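Local coordinates for A197 (PDB 2C0N), which is a viral protein with the GT-A glycosyltransferase fold and probably transfers a sugar from an activated donor to an acceptor, at residues R33-H36 against V37-R41; L45-F48 against L49-D53; Y153-T157 against H158-T162. One frame throughout, in Å; residues are numbered along the deposited sequence.

Contact 1 (R33-H36 against V37-R41); sequences RRNH and VAVQR
The start of helix 37-50 is formed where the loop Arg33-His36 turns into its first coil, and His36 occupies the N-cap position. The carbonyl of His36 faces the opening turn and accepts two weak bonds: its O lies 3.0 Å from Val39 N and 3.3 Å from Gln40 N. These two backbone bonds start the helical pattern, and side chains add to the join. Beside them, Val39, a branched residue that fills space close to the main chain, sets CG1 against two loop side chains, 4.1 Å from Arg34 CB and 4.0 Å from Asn35 OD1. The aliphatic base of Arg34 also meets Gln40, CB to CG at 4.1 Å, before its chain bends at chi2 (-71°) and carries the guanidinium back to its own loop. There Arg34 NH1 donates to Arg33 O over 2.8 Å, with the carbonyl oxygen near the guanidinium plane although the donor stands above the carbonyl plane. Arg34 NH2 reaches Asn190 O of the second subunit. Gln40, long and able to donate from its amide, extends past CG toward the loop backbone, where NE2 lies 3.8 Å from Arg33 CA and bonds to the carbonyls of Ser32 and Ser9. On the helix itself, Val37 CG2 lies over one face of the Arg41 guanidinium, near its rim, 3.4 Å above the plane. Arg41 pairs with Glu150 at the start of helix 150-158 and with Asp61 after strand 56-60, while Val37 and Gln40 rest on Pro8 at the end of strand 3-8.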
loop_
_atom_site.group_PDB
_atom_site.type_symbol
_atom_site.label_atom_id
_atom_site.label_comp_id
_atom_site.label_asym_id
_atom_site.label_seq_id
_atom_site.Cartn_x
_atom_site.Cartn_y
_atom_site.Cartn_z
ATOM N N ARG A 33 13.010 1.723 3.124
ATOM C CA ARG A 33 13.683 2.553 4.065
ATOM C C ARG A 33 15.177 2.503 3.780
ATOM O O ARG A 33 15.699 1.462 3.433
ATOM C CB ARG A 33 13.406 2.037 5.480
ATOM C CG ARG A 33 13.827 2.978 6.521
ATOM C CD ARG A 33 13.355 2.499 7.858
ATOM N NE ARG A 33 13.848 3.382 8.904
ATOM C CZ ARG A 33 13.701 3.177 10.207
ATOM N NH1 ARG A 33 13.072 2.094 10.659
ATOM N NH2 ARG A 33 14.216 4.062 11.074
ATOM N N ARG A 34 15.854 3.630 3.881
ATOM C CA ARG A 34 17.313 3.625 3.810
ATOM C C ARG A 34 17.832 4.391 5.042
ATOM O O ARG A 34 17.081 4.694 5.972
ATOM C CB ARG A 34 17.835 4.175 2.460
ATOM C CG ARG A 34 17.466 3.344 1.173
ATOM C CD ARG A 34 18.213 2.009 1.051
ATOM N NE ARG A 34 17.846 1.070 -0.037
ATOM C CZ ARG A 34 16.951 0.068 0.035
ATOM N NH1 ARG A 34 16.207 -0.099 1.114
ATOM N NH2 ARG A 34 16.744 -0.763 -0.997
ATOM N N ASN A 35 19.111 4.689 5.049
ATOM C CA ASN A 35 19.721 5.459 6.116
ATOM C C ASN A 35 19.019 6.794 6.395
ATOM O O ASN A 35 18.885 7.230 7.532
ATOM C CB ASN A 35 21.210 5.706 5.778
ATOM C CG ASN A 35 21.785 4.634 4.814
ATOM O OD1 ASN A 35 21.214 4.346 3.739
ATOM N ND2 ASN A 35 22.902 4.029 5.214
ATOM N N HIS A 36 18.586 7.453 5.336
ATOM C CA HIS A 36 18.052 8.786 5.463
ATOM C C HIS A 36 17.255 9.081 4.216
ATOM O O HIS A 36 17.531 8.514 3.153
ATOM C CB HIS A 36 19.198 9.783 5.628
ATOM C CG HIS A 36 18.755 11.204 5.773
ATOM N ND1 HIS A 36 18.715 11.861 6.986
ATOM C CD2 HIS A 36 18.374 12.105 4.851
ATOM C CE1 HIS A 36 18.290 13.098 6.798
ATOM N NE2 HIS A 36 18.057 13.265 5.507
ATOM N N VAL A 37 16.282 9.972 4.325
ATOM C CA VAL A 37 15.438 10.317 3.157
ATOM C C VAL A 37 16.257 10.863 1.979
ATOM O O VAL A 37 15.932 10.647 0.820
ATOM C CB VAL A 37 14.267 11.262 3.546
ATOM C CG1 VAL A 37 14.752 12.587 4.037
ATOM C CG2 VAL A 37 13.311 11.438 2.392
ATOM N N ALA A 38 17.343 11.560 2.270
ATOM C CA ALA A 38 18.193 12.084 1.204
ATOM C C ALA A 38 18.765 10.960 0.345
ATOM O O ALA A 38 18.913 11.105 -0.873
ATOM C CB ALA A 38 19.311 12.983 1.747
ATOM N N VAL A 39 19.073 9.829 0.967
ATOM C CA VAL A 39 19.575 8.689 0.217
ATOM C C VAL A 39 18.468 8.139 -0.664
ATOM O O VAL A 39 18.693 7.784 -1.819
ATOM C CB VAL A 39 20.072 7.571 1.156
ATOM C CG1 VAL A 39 20.520 6.360 0.345
ATOM C CG2 VAL A 39 21.195 8.076 2.084
ATOM N N GLN A 40 17.251 8.071 -0.142
ATOM C CA GLN A 40 16.115 7.636 -0.986
ATOM C C GLN A 40 15.884 8.583 -2.152
ATOM O O GLN A 40 15.598 8.147 -3.269
ATOM C CB GLN A 40 14.831 7.533 -0.157
ATOM C CG GLN A 40 14.883 6.524 0.961
ATOM C CD GLN A 40 13.663 6.600 1.845
ATOM O OE1 GLN A 40 13.419 7.609 2.482
ATOM N NE2 GLN A 40 12.902 5.522 1.896
ATOM N N ARG A 41 15.993 9.888 -1.927
ATOM C CA ARG A 41 15.784 10.838 -3.017
ATOM C C ARG A 41 16.866 10.747 -4.084
ATOM O O ARG A 41 16.597 10.899 -5.267
ATOM C CB ARG A 41 15.668 12.269 -2.504
ATOM C CG ARG A 41 14.562 12.470 -1.536
ATOM C CD ARG A 41 14.219 13.910 -1.394
ATOM N NE ARG A 41 13.350 14.164 -0.251
ATOM C CZ ARG A 41 12.055 13.904 -0.223
ATOM N NH1 ARG A 41 11.466 13.343 -1.261
ATOM N NH2 ARG A 41 11.339 14.181 0.861
#

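Contact 2 (L45-F48 against L49-D53); sequences LDMF and LEMKD
This is a helix-end contact, in which Leu45-Phe48 meet Leu49-Asp53 as helix 37-50 runs out on the way to strand 56-60. Leu45 and Leu49 still stand one regular turn apart: Leu49 N donates to Leu45 O at 3.0 Å with a fairly straight N-H...O angle of 161°. Their side chains follow suit, the CD1 methyls of Leu45 and Leu49 meeting at 3.7 Å. With CG anti to the backbone N (chi1 -176°), Leu45 sends CD1 toward the next turn, where it crosses Leu49 at an angle. Two residues on, the pattern changes. Met47 O is shared by Glu50 N and Met51 N through two weak bonds, and Met51 N finds its shorter partner in Phe48 O, at 2.9 Å. Four- and three-residue spacings are thus mixed as the helix frays, and Met51 then forms the centre of an inverse gamma turn. Both methionines are present as selenomethionine. Their flexible, unbranched chains line one side, with Met51 SE 4.3 Å from Met47 CB and 3.5 Å from Met47 O; Met47 and Met51 rest on Phe6 and Leu4 of strand 3-8, respectively. Phe48 CD2 comes within 4.2 Å of Leu49 CD2, while its ring packs on Phe6 and Leu128. Arg125 closes the end, donating to the carbonyls of Phe48 and Leu49 and making a cation-pi contact with the Phe48 ring. Apolar residues thus fill the buried side, and the guanidinium supplies donors to carbonyls at the helix terminus; its positive charge would probably be favourable beside the partly negative carboxyl end of the helix dipole.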
loop_
_atom_site.group_PDB
_atom_site.type_symbol
_atom_site.label_atom_id
_atom_site.label_comp_id
_atom_site.label_asym_id
_atom_site.label_seq_id
_atom_site.Cartn_x
_atom_site.Cartn_y
_atom_site.Cartn_z
ATOM N N LEU A 45 16.251 9.867 -8.088
ATOM C CA LEU A 45 16.892 10.581 -9.217
ATOM C C LEU A 45 17.655 9.653 -10.173
ATOM O O LEU A 45 17.503 9.726 -11.378
ATOM C CB LEU A 45 17.839 11.658 -8.700
ATOM C CG LEU A 45 18.510 12.549 -9.745
ATOM C CD1 LEU A 45 17.480 13.188 -10.695
ATOM C CD2 LEU A 45 19.382 13.622 -9.085
ATOM N N ASP A 46 18.471 8.763 -9.628
ATOM C CA ASP A 46 19.180 7.783 -10.451
ATOM C C ASP A 46 18.269 6.883 -11.281
ATOM O O ASP A 46 18.551 6.609 -12.448
ATOM C CB ASP A 46 20.039 6.900 -9.573
ATOM C CG ASP A 46 21.253 7.610 -9.055
ATOM O OD1 ASP A 46 21.580 8.694 -9.559
ATOM O OD2 ASP A 46 21.885 7.055 -8.124
HETATM N N MSE A 47 17.238 6.349 -10.654
HETATM C CA MSE A 47 16.281 5.513 -11.359
HETATM C C MSE A 47 15.525 6.342 -12.423
HETATM O O MSE A 47 15.429 5.947 -13.572
HETATM C CB MSE A 47 15.287 4.900 -10.385
HETATM C CG MSE A 47 15.895 3.811 -9.450
HETATM SE SE MSE A 47 14.536 3.214 -8.192
HETATM C CE MSE A 47 13.325 2.393 -9.526
ATOM N N PHE A 48 15.030 7.504 -12.022
ATOM C CA PHE A 48 14.269 8.366 -12.938
ATOM C C PHE A 48 15.031 8.690 -14.196
ATOM O O PHE A 48 14.476 8.585 -15.301
ATOM C CB PHE A 48 13.865 9.660 -12.244
ATOM C CG PHE A 48 13.243 10.643 -13.167
ATOM C CD1 PHE A 48 11.927 10.500 -13.561
ATOM C CD2 PHE A 48 13.983 11.691 -13.683
ATOM C CE1 PHE A 48 11.354 11.408 -14.471
ATOM C CE2 PHE A 48 13.403 12.613 -14.566
ATOM C CZ PHE A 48 12.111 12.464 -14.969
ATOM N N LEU A 49 16.291 9.090 -14.047
ATOM C CA LEU A 49 17.078 9.539 -15.201
ATOM C C LEU A 49 17.234 8.424 -16.238
ATOM O O LEU A 49 17.312 8.693 -17.428
ATOM C CB LEU A 49 18.441 10.089 -14.779
ATOM C CG LEU A 49 18.366 11.433 -14.034
ATOM C CD1 LEU A 49 19.669 11.770 -13.358
ATOM C CD2 LEU A 49 17.941 12.557 -14.966
ATOM N N GLU A 50 17.292 7.178 -15.786
ATOM C CA GLU A 50 17.383 6.052 -16.728
ATOM C C GLU A 50 16.048 5.722 -17.400
ATOM O O GLU A 50 16.038 5.145 -18.494
ATOM C CB GLU A 50 17.967 4.806 -16.045
ATOM C CG GLU A 50 19.387 5.013 -15.510
ATOM C CD GLU A 50 20.405 5.318 -16.596
ATOM O OE1 GLU A 50 21.167 4.404 -17.000
ATOM O OE2 GLU A 50 20.449 6.474 -17.068
HETATM N N MSE A 51 14.936 6.097 -16.772
HETATM C CA MSE A 51 13.615 5.746 -17.278
HETATM C C MSE A 51 13.036 6.840 -18.220
HETATM O O MSE A 51 12.148 7.605 -17.858
HETATM C CB MSE A 51 12.713 5.394 -16.100
HETATM C CG MSE A 51 13.193 4.121 -15.349
HETATM SE SE MSE A 51 12.510 3.961 -13.529
HETATM C CE MSE A 51 10.771 3.413 -14.018
ATOM N N LYS A 52 13.534 6.830 -19.465
ATOM C CA LYS A 52 13.367 7.938 -20.429
ATOM C C LYS A 52 11.929 8.197 -20.889
ATOM O O LYS A 52 11.636 9.246 -21.448
ATOM C CB LYS A 52 14.245 7.717 -21.669
ATOM C CG LYS A 52 15.717 7.389 -21.394
ATOM C CD LYS A 52 16.316 8.255 -20.295
ATOM C CE LYS A 52 17.801 8.541 -20.543
ATOM N NZ LYS A 52 17.933 9.669 -21.526
ATOM N N ASP A 53 11.021 7.265 -20.640
ATOM C CA ASP A 53 9.620 7.510 -20.963
ATOM C C ASP A 53 8.939 8.487 -20.034
ATOM O O ASP A 53 7.868 9.035 -20.354
ATOM C CB ASP A 53 8.893 6.188 -21.037
ATOM C CG ASP A 53 9.220 5.488 -22.302
ATOM O OD1 ASP A 53 9.064 6.170 -23.333
ATOM O OD2 ASP A 53 9.715 4.342 -22.271
#

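Contact 3 (Y153-T157 against H158-T162); sequences YFFST and HKPRT
His158 packs back against the turn before it, with Thr157, Phe154 and Tyr153 around its ring. Thr157 CG2 lies over one face of the imidazole, a CH-pi contact 3.9 Å from the centroid and only 20° off the normal. The branched threonine can do this because its two arms divide the work: CG2 lies against the histidine, while OG1 donates to Tyr153 O at 2.7 Å and sits above the centre of the Tyr153 ring. Phe154 O takes the His158 backbone N at 2.9 Å and, weakly, ND1 at 3.1 Å; the backbone bond holds the turn, and the weak ND1 bond, with Thr157 CG2 over the face, probably limits how the ring turns. The Phe154 and Tyr153 rings complete an aromatic cluster with it, meeting it obliquely with planes at 59° and 80°. Beyond the last turn, Lys159 N donates to Phe155 O at 3.0 Å, and Lys159 leaves helical geometry with positive phi. Pro160, rigid and without an amide hydrogen, then sets CG 3.5 Å from Phe155 CD1. Thr162 OG1 stands at the edge of the same ring, 3.6 Å from CE1, and bonds to Pro160 O.

Farther out, Phe136 lies nearly parallel to the Phe154 ring, Phe127 meets Phe154, His158 and Pro160, and Val84 of strand 84-88 receives Phe155, Pro160 and Thr162. The whole is a helix C-terminus ended by a residue in left-handed conformation and followed by proline, which turns the chain from helix 150-158 into strand 162-173 of the central mixed sheet in this GT-A fold.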
loop_
_atom_site.group_PDB
_atom_site.type_symbol
_atom_site.label_atom_id
_atom_site.label_comp_id
_atom_site.label_asym_id
_atom_site.label_seq_id
_atom_site.Cartn_x
_atom_site.Cartn_y
_atom_site.Cartn_z
ATOM N N TYR A 153 18.716 22.335 0.959
ATOM C CA TYR A 153 19.942 22.135 0.186
ATOM C C TYR A 153 19.651 22.136 -1.313
ATOM O O TYR A 153 20.301 22.857 -2.069
ATOM C CB TYR A 153 20.628 20.825 0.570
ATOM C CG TYR A 153 21.800 20.467 -0.321
ATOM C CD1 TYR A 153 21.592 19.762 -1.510
ATOM C CD2 TYR A 153 23.110 20.850 0.001
ATOM C CE1 TYR A 153 22.633 19.428 -2.338
ATOM C CE2 TYR A 153 24.186 20.517 -0.845
ATOM C CZ TYR A 153 23.922 19.798 -2.012
ATOM O OH TYR A 153 24.916 19.444 -2.882
ATOM N N PHE A 154 18.687 21.310 -1.729
ATOM C CA PHE A 154 18.356 21.136 -3.148
ATOM C C PHE A 154 18.064 22.488 -3.815
ATOM O O PHE A 154 18.645 22.845 -4.843
ATOM C CB PHE A 154 17.137 20.239 -3.297
ATOM C CG PHE A 154 16.660 20.103 -4.691
ATOM C CD1 PHE A 154 15.553 20.801 -5.128
ATOM C CD2 PHE A 154 17.329 19.284 -5.581
ATOM C CE1 PHE A 154 15.120 20.667 -6.425
ATOM C CE2 PHE A 154 16.913 19.156 -6.888
ATOM C CZ PHE A 154 15.818 19.841 -7.314
ATOM N N PHE A 155 17.169 23.239 -3.193
ATOM C CA PHE A 155 16.799 24.555 -3.704
ATOM C C PHE A 155 17.895 25.608 -3.589
ATOM O O PHE A 155 18.094 26.443 -4.521
ATOM C CB PHE A 155 15.501 24.992 -3.027
ATOM C CG PHE A 155 14.331 24.192 -3.481
ATOM C CD1 PHE A 155 13.793 24.401 -4.704
ATOM C CD2 PHE A 155 13.780 23.176 -2.694
ATOM C CE1 PHE A 155 12.710 23.650 -5.146
ATOM C CE2 PHE A 155 12.729 22.413 -3.141
ATOM C CZ PHE A 155 12.188 22.630 -4.352
ATOM N N SER A 156 18.621 25.604 -2.472
ATOM C CA SER A 156 19.655 26.633 -2.275
ATOM C C SER A 156 20.831 26.406 -3.213
ATOM O O SER A 156 21.491 27.359 -3.658
ATOM C CB SER A 156 20.155 26.636 -0.829
ATOM O OG SER A 156 19.100 26.985 0.044
ATOM N N THR A 157 21.104 25.136 -3.492
ATOM C CA THR A 157 22.268 24.759 -4.267
ATOM C C THR A 157 21.995 24.826 -5.749
ATOM O O THR A 157 22.806 25.344 -6.502
ATOM C CB THR A 157 22.721 23.327 -3.922
ATOM O OG1 THR A 157 22.986 23.247 -2.514
ATOM C CG2 THR A 157 23.988 22.954 -4.693
ATOM N N HIS A 158 20.854 24.282 -6.164
ATOM C CA HIS A 158 20.550 24.115 -7.597
ATOM C C HIS A 158 19.646 25.190 -8.181
ATOM O O HIS A 158 19.536 25.296 -9.392
ATOM C CB HIS A 158 19.981 22.726 -7.820
ATOM C CG HIS A 158 20.881 21.654 -7.301
ATOM N ND1 HIS A 158 20.518 20.795 -6.286
ATOM C CD2 HIS A 158 22.158 21.352 -7.614
ATOM C CE1 HIS A 158 21.526 19.983 -6.027
ATOM N NE2 HIS A 158 22.536 20.305 -6.815
ATOM N N LYS A 159 19.022 25.987 -7.316
ATOM C CA LYS A 159 18.275 27.199 -7.717
ATOM C C LYS A 159 17.334 26.985 -8.923
ATOM O O LYS A 159 17.371 27.731 -9.906
ATOM C CB LYS A 159 19.226 28.391 -7.952
ATOM C CG LYS A 159 20.159 28.650 -6.753
ATOM C CD LYS A 159 21.252 29.644 -7.028
ATOM C CE LYS A 159 20.821 31.093 -6.763
ATOM N NZ LYS A 159 21.947 32.046 -7.096
ATOM N N PRO A 160 16.474 25.972 -8.838
ATOM C CA PRO A 160 15.487 25.771 -9.887
ATOM C C PRO A 160 14.505 26.940 -9.953
ATOM O O PRO A 160 14.211 27.583 -8.933
ATOM C CB PRO A 160 14.766 24.483 -9.443
ATOM C CG PRO A 160 15.013 24.417 -7.984
ATOM C CD PRO A 160 16.359 24.951 -7.774
ATOM N N ARG A 161 14.026 27.241 -11.142
ATOM C CA ARG A 161 12.929 28.194 -11.257
ATOM C C ARG A 161 11.681 27.449 -10.788
ATOM O O ARG A 161 11.297 26.432 -11.364
ATOM C CB ARG A 161 12.865 28.724 -12.674
ATOM C CG ARG A 161 14.144 29.568 -12.932
ATOM C CD ARG A 161 14.159 30.394 -14.119
ATOM N NE ARG A 161 13.758 29.680 -15.329
ATOM C CZ ARG A 161 14.257 29.897 -16.544
ATOM N NH1 ARG A 161 15.232 30.784 -16.746
ATOM N NH2 ARG A 161 13.784 29.195 -17.559
ATOM N N THR A 162 11.115 27.939 -9.682
ATOM C CA THR A 162 10.137 27.219 -8.880
ATOM C C THR A 162 8.804 27.998 -8.731
ATOM O O THR A 162 8.800 29.183 -8.431
ATOM C CB THR A 162 10.696 26.858 -7.488
ATOM O OG1 THR A 162 11.958 26.190 -7.637
ATOM C CG2 THR A 162 9.727 25.924 -6.720
#

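In the fold
Contacts 1 and 2 are the two ends of one helix, 37-50, their centres 17 Å apart; the helix lies in the crossover joining parallel strands 28-31 and 56-60. Contact 3 ends a separate helix, its centre 19 Å from contact 1 and 20 Å from contact 2, with nearest atoms about 7 Å and 6 Å away. Arg41 of contact 1 bridges to Glu150, where helix 150-158 starts, and to Asp61, in a region where GT-A enzymes commonly carry an acidic DxD motif. Contacts 1 and 2 both touch the second subunit, where Asp53 binds the His200 backbone. His198 and His200, in a C-terminal histidine run that is probably a purification tag, bind the nickel, which is thus no evidence for an active-site metal.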